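Local coordinates for protein N-acetyltransferase (Escherichia coli, PDB 6GTQ) that probably transfers an acetyl group from acetyl-coenzyme A to an amino group of its acceptor, as other N-acetyltransferases of the GNAT family do, at residues H117-V122 and H132-E137; K142-F147 and F152-G157. The protein carries 1 engineered substitution. All blocks are in the same frame, centred on the assembly; numbering follows the deposited sequence.

Interaction 1 (H117-V122 and H132-E137); sequences HAMNVV and HGLFVE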
# COMPACT_ATOMS: atom_id res chain seq x y z
N HIS A 117 -7.43 0.53 2.00
CA HIS A 117 -7.78 -0.87 1.79
C HIS A 117 -6.59 -1.73 2.26
O HIS A 117 -6.77 -2.63 3.08
CB HIS A 117 -8.10 -1.13 0.31
CG HIS A 117 -8.64 -2.50 0.06
ND1 HIS A 117 -7.80 -3.57 -0.15
CD2 HIS A 117 -9.92 -2.94 0.01
CE1 HIS A 117 -8.59 -4.62 -0.33
NE2 HIS A 117 -9.87 -4.28 -0.25
N ALA A 118 -5.38 -1.38 1.78
CA ALA A 118 -4.11 -2.00 2.15
C ALA A 118 -3.93 -2.02 3.66
O ALA A 118 -3.68 -3.09 4.23
CB ALA A 118 -2.95 -1.26 1.49
N MET A 119 -4.14 -0.86 4.32
CA MET A 119 -4.04 -0.70 5.77
C MET A 119 -5.00 -1.61 6.51
O MET A 119 -4.62 -2.17 7.54
CB MET A 119 -4.30 0.76 6.16
CG MET A 119 -3.14 1.66 5.89
SD MET A 119 -3.61 3.30 6.39
CE MET A 119 -2.16 4.17 5.96
N ASN A 120 -6.23 -1.78 5.99
CA ASN A 120 -7.24 -2.65 6.58
C ASN A 120 -6.85 -4.14 6.48
O ASN A 120 -7.14 -4.91 7.39
CB ASN A 120 -8.63 -2.38 5.97
CG ASN A 120 -9.74 -3.15 6.64
OD1 ASN A 120 -10.14 -2.85 7.76
ND2 ASN A 120 -10.24 -4.18 5.98
N VAL A 121 -6.17 -4.53 5.38
CA VAL A 121 -5.68 -5.89 5.13
C VAL A 121 -4.56 -6.17 6.13
O VAL A 121 -4.59 -7.21 6.80
CB VAL A 121 -5.24 -6.09 3.64
CG1 VAL A 121 -4.38 -7.34 3.46
CG2 VAL A 121 -6.45 -6.11 2.70
N VAL A 122 -3.60 -5.23 6.25
CA VAL A 122 -2.45 -5.26 7.17
C VAL A 122 -2.95 -5.28 8.64
O VAL A 122 -2.37 -5.98 9.48
CB VAL A 122 -1.49 -4.06 6.86
CG1 VAL A 122 -0.42 -3.88 7.95
CG2 VAL A 122 -0.83 -4.21 5.49
N HIS A 132 3.63 -5.15 13.30
CA HIS A 132 3.71 -3.81 13.91
C HIS A 132 3.61 -2.58 13.02
O HIS A 132 3.56 -1.46 13.53
CB HIS A 132 4.94 -3.74 14.81
CG HIS A 132 4.99 -4.84 15.81
ND1 HIS A 132 6.08 -5.68 15.94
CD2 HIS A 132 4.08 -5.27 16.71
CE1 HIS A 132 5.84 -6.56 16.89
NE2 HIS A 132 4.63 -6.34 17.37
N GLY A 133 3.60 -2.76 11.71
CA GLY A 133 3.48 -1.63 10.82
C GLY A 133 3.47 -1.92 9.35
O GLY A 133 3.62 -3.07 8.92
N LEU A 134 3.30 -0.84 8.58
CA LEU A 134 3.26 -0.82 7.12
C LEU A 134 4.33 0.13 6.60
O LEU A 134 4.38 1.31 7.00
CB LEU A 134 1.85 -0.41 6.60
CG LEU A 134 1.69 -0.22 5.08
CD1 LEU A 134 1.82 -1.54 4.31
CD2 LEU A 134 0.37 0.45 4.74
N PHE A 135 5.18 -0.40 5.70
CA PHE A 135 6.22 0.34 4.99
C PHE A 135 5.76 0.54 3.57
O PHE A 135 5.03 -0.29 3.04
CB PHE A 135 7.56 -0.40 5.01
CG PHE A 135 8.25 -0.36 6.35
CD1 PHE A 135 8.01 -1.34 7.30
CD2 PHE A 135 9.13 0.67 6.66
CE1 PHE A 135 8.66 -1.30 8.55
CE2 PHE A 135 9.77 0.71 7.91
CZ PHE A 135 9.53 -0.27 8.84
N VAL A 136 6.15 1.65 2.96
CA VAL A 136 5.75 1.96 1.60
C VAL A 136 6.94 2.45 0.78
O VAL A 136 7.87 3.03 1.33
CB VAL A 136 4.52 2.91 1.59
CG1 VAL A 136 4.91 4.38 1.72
CG2 VAL A 136 3.66 2.68 0.37
N GLU A 137 6.94 2.15 -0.53
CA GLU A 137 8.01 2.53 -1.45
C GLU A 137 7.60 3.75 -2.30
O GLU A 137 6.62 3.68 -3.04
CB GLU A 137 8.42 1.34 -2.35
CG GLU A 137 9.08 0.18 -1.61
CD GLU A 137 10.39 0.48 -0.90
OE1 GLU A 137 11.28 1.11 -1.51
OE2 GLU A 137 10.52 0.07 0.28
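Val122 and Leu134 mark the nearest approach of the two backbones, their CA atoms 7.2 Å apart. The helical segment 117-122 and the strand 133-137 run roughly antiparallel, with an angle of 141° between their directions and 9.3 Å between their axes. This is the return half of a beta-alpha-beta unit of the GNAT fold: helix 110-129 leads from strand 90-101 back to strand 133-137, which lies parallel to strand 90-101 in the sheet. Leu134 carries the contact. With its CG anti to the backbone N (chi1 175°), it reaches from the strand to the helix and gives one methyl to each partner. Leu134 CD1 meets Val122 CG2 at 3.9 Å and Leu134 CD2 meets Met119 CG at the same distance; each of the two helix side chains crosses the leucine at about a right angle. Val122 CG1 passes 4.2 Å from Gly133 O. Beyond CG, Met119 stays extended, and its side chain also packs on Phe152 and on Ile170 and Leu173 of helix 167-175. Nothing polar bridges the two segments, and every touching residue is buried, so helix and sheet are joined here by van der Waals packing without directional bonds, one leucine spanning Met119 and Val122, three residues apart on the helix.

Interaction 2 (K142-F147 and F152-G157); sequences KAHTFF and FIPLVG. Engineered in segment 142-147: Phe147 (natural residue Tyr).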
# COMPACT_ATOMS: atom_id res chain seq x y z
N LYS A 142 6.60 13.13 -6.04
CA LYS A 142 5.13 13.23 -6.11
C LYS A 142 4.44 12.18 -5.22
O LYS A 142 3.41 12.47 -4.61
CB LYS A 142 4.64 13.12 -7.56
N ALA A 143 5.01 10.96 -5.16
CA ALA A 143 4.50 9.86 -4.35
C ALA A 143 4.90 10.07 -2.89
O ALA A 143 4.10 9.78 -2.00
CB ALA A 143 5.06 8.53 -4.85
N HIS A 144 6.10 10.61 -2.66
CA HIS A 144 6.60 10.87 -1.32
C HIS A 144 5.71 11.89 -0.61
O HIS A 144 5.40 11.75 0.57
CB HIS A 144 8.03 11.39 -1.40
CG HIS A 144 8.76 11.38 -0.10
ND1 HIS A 144 9.55 10.32 0.30
CD2 HIS A 144 8.84 12.30 0.89
CE1 HIS A 144 10.07 10.59 1.49
NE2 HIS A 144 9.66 11.79 1.86
N THR A 145 5.32 12.92 -1.35
CA THR A 145 4.42 13.96 -0.86
C THR A 145 3.04 13.33 -0.57
O THR A 145 2.46 13.59 0.49
CB THR A 145 4.39 15.14 -1.87
OG1 THR A 145 5.72 15.65 -2.03
CG2 THR A 145 3.45 16.26 -1.45
N PHE A 146 2.54 12.47 -1.49
CA PHE A 146 1.27 11.76 -1.35
C PHE A 146 1.24 10.90 -0.08
O PHE A 146 0.27 10.95 0.67
CB PHE A 146 0.98 10.91 -2.60
CG PHE A 146 -0.13 9.90 -2.45
CD1 PHE A 146 -1.47 10.28 -2.52
CD2 PHE A 146 0.15 8.55 -2.25
CE1 PHE A 146 -2.49 9.34 -2.38
CE2 PHE A 146 -0.87 7.62 -2.09
CZ PHE A 146 -2.19 8.02 -2.17
N PHE A 147 2.31 10.11 0.16
CA PHE A 147 2.38 9.26 1.34
C PHE A 147 2.52 10.08 2.62
O PHE A 147 1.90 9.71 3.62
CB PHE A 147 3.46 8.17 1.20
CG PHE A 147 3.04 7.09 0.21
CD1 PHE A 147 1.89 6.34 0.42
CD2 PHE A 147 3.82 6.82 -0.91
CE1 PHE A 147 1.50 5.36 -0.50
CE2 PHE A 147 3.43 5.84 -1.83
CZ PHE A 147 2.26 5.13 -1.62
N PHE A 152 2.26 9.01 6.61
CA PHE A 152 3.42 8.13 6.67
C PHE A 152 4.66 8.92 7.12
O PHE A 152 4.83 10.07 6.72
CB PHE A 152 3.67 7.45 5.32
CG PHE A 152 2.75 6.30 4.97
CD1 PHE A 152 1.46 6.54 4.51
CD2 PHE A 152 3.20 4.99 5.01
CE1 PHE A 152 0.63 5.49 4.13
CE2 PHE A 152 2.36 3.93 4.66
CZ PHE A 152 1.08 4.19 4.21
N ILE A 153 5.48 8.33 8.00
CA ILE A 153 6.68 8.97 8.52
C ILE A 153 7.80 8.75 7.53
O ILE A 153 8.12 7.59 7.24
CB ILE A 153 7.02 8.51 9.98
CG1 ILE A 153 6.00 9.07 11.00
CG2 ILE A 153 8.45 8.91 10.40
CD1 ILE A 153 4.94 8.09 11.41
N PRO A 154 8.41 9.82 6.97
CA PRO A 154 9.51 9.61 6.01
C PRO A 154 10.81 9.15 6.67
O PRO A 154 11.25 9.73 7.67
CB PRO A 154 9.64 10.96 5.31
CG PRO A 154 9.14 11.95 6.31
CD PRO A 154 8.15 11.26 7.19
N LEU A 155 11.41 8.10 6.11
CA LEU A 155 12.70 7.57 6.57
C LEU A 155 13.83 8.28 5.82
O LEU A 155 13.58 8.88 4.78
CB LEU A 155 12.77 6.03 6.45
CG LEU A 155 11.72 5.26 7.26
CD1 LEU A 155 11.95 3.77 7.17
CD2 LEU A 155 11.68 5.73 8.71
N VAL A 156 15.03 8.28 6.38
CA VAL A 156 16.12 9.06 5.82
C VAL A 156 17.34 8.23 5.34
O VAL A 156 17.42 7.02 5.59
CB VAL A 156 16.50 10.15 6.87
CG1 VAL A 156 17.41 9.61 7.97
CG2 VAL A 156 17.09 11.39 6.21
N GLY A 157 18.25 8.90 4.61
CA GLY A 157 19.51 8.39 4.08
C GLY A 157 19.38 7.25 3.10
O GLY A 157 19.01 7.45 1.95
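Phe147, an engineered residue (Tyr in the natural sequence), turns the edge of its ring toward the face of Phe152. The pair is T-shaped, with centroids 5.4 Å apart and planes at 70°, and it lies where helix 141-149 of the GNAT fold gives way to the short edge strand 153-154. Phe147 CD1 sits over the rim of the Phe152 ring, 4.0 Å from Phe152 CE1. Both phenylalanines hold CG beside the backbone N, and their side chains lie side by side, pointing the same way. Their backbones are tied as well: Phe152 N donates to Phe147 O at 3.1 Å with an N-H...O angle of 157°, the donor tilted from the carbonyl plane, so the chain leaving the helix is fixed close to the ring pair. The Phe147 ring is backed on one face by its neighbour Phe146, whose CD2 stands over the ring centre, and the Phe152 ring also meets that of Phe165. Pro154 and His144 both rest on Leu163 of strand 162-166, and Pro154 O is hydrogen-bonded to a basic side chain of another protein chain. From the helix, with CG anti to the backbone N (chi1 -166°), His144 brings NE2 obliquely to Pro154 CB at 3.5 Å.

Both contacts set a helix against the same mixed sheet, and strand 133-137 leads on along the chain into helix 141-149. Interaction 1 is fully buried, its centre about 8 Å from that of the chain; interaction 2, its centre about 14 Å from that of the chain, is partly exposed at His144 and Pro154. Another protein chain reaches both, packing on Met119 in the first and also hydrogen-bonding Pro154 O and Val156 N in the second. The chemistry differs accordingly: mainly aliphatic side-chain packing inside, against an aromatic pair, a backbone hydrogen bond and a histidine-proline touch nearer the edge. The two meet directly, Met119 CE packing on Phe152 CE1 at 3.6 Å and Val136 CG2 on Phe147 CZ.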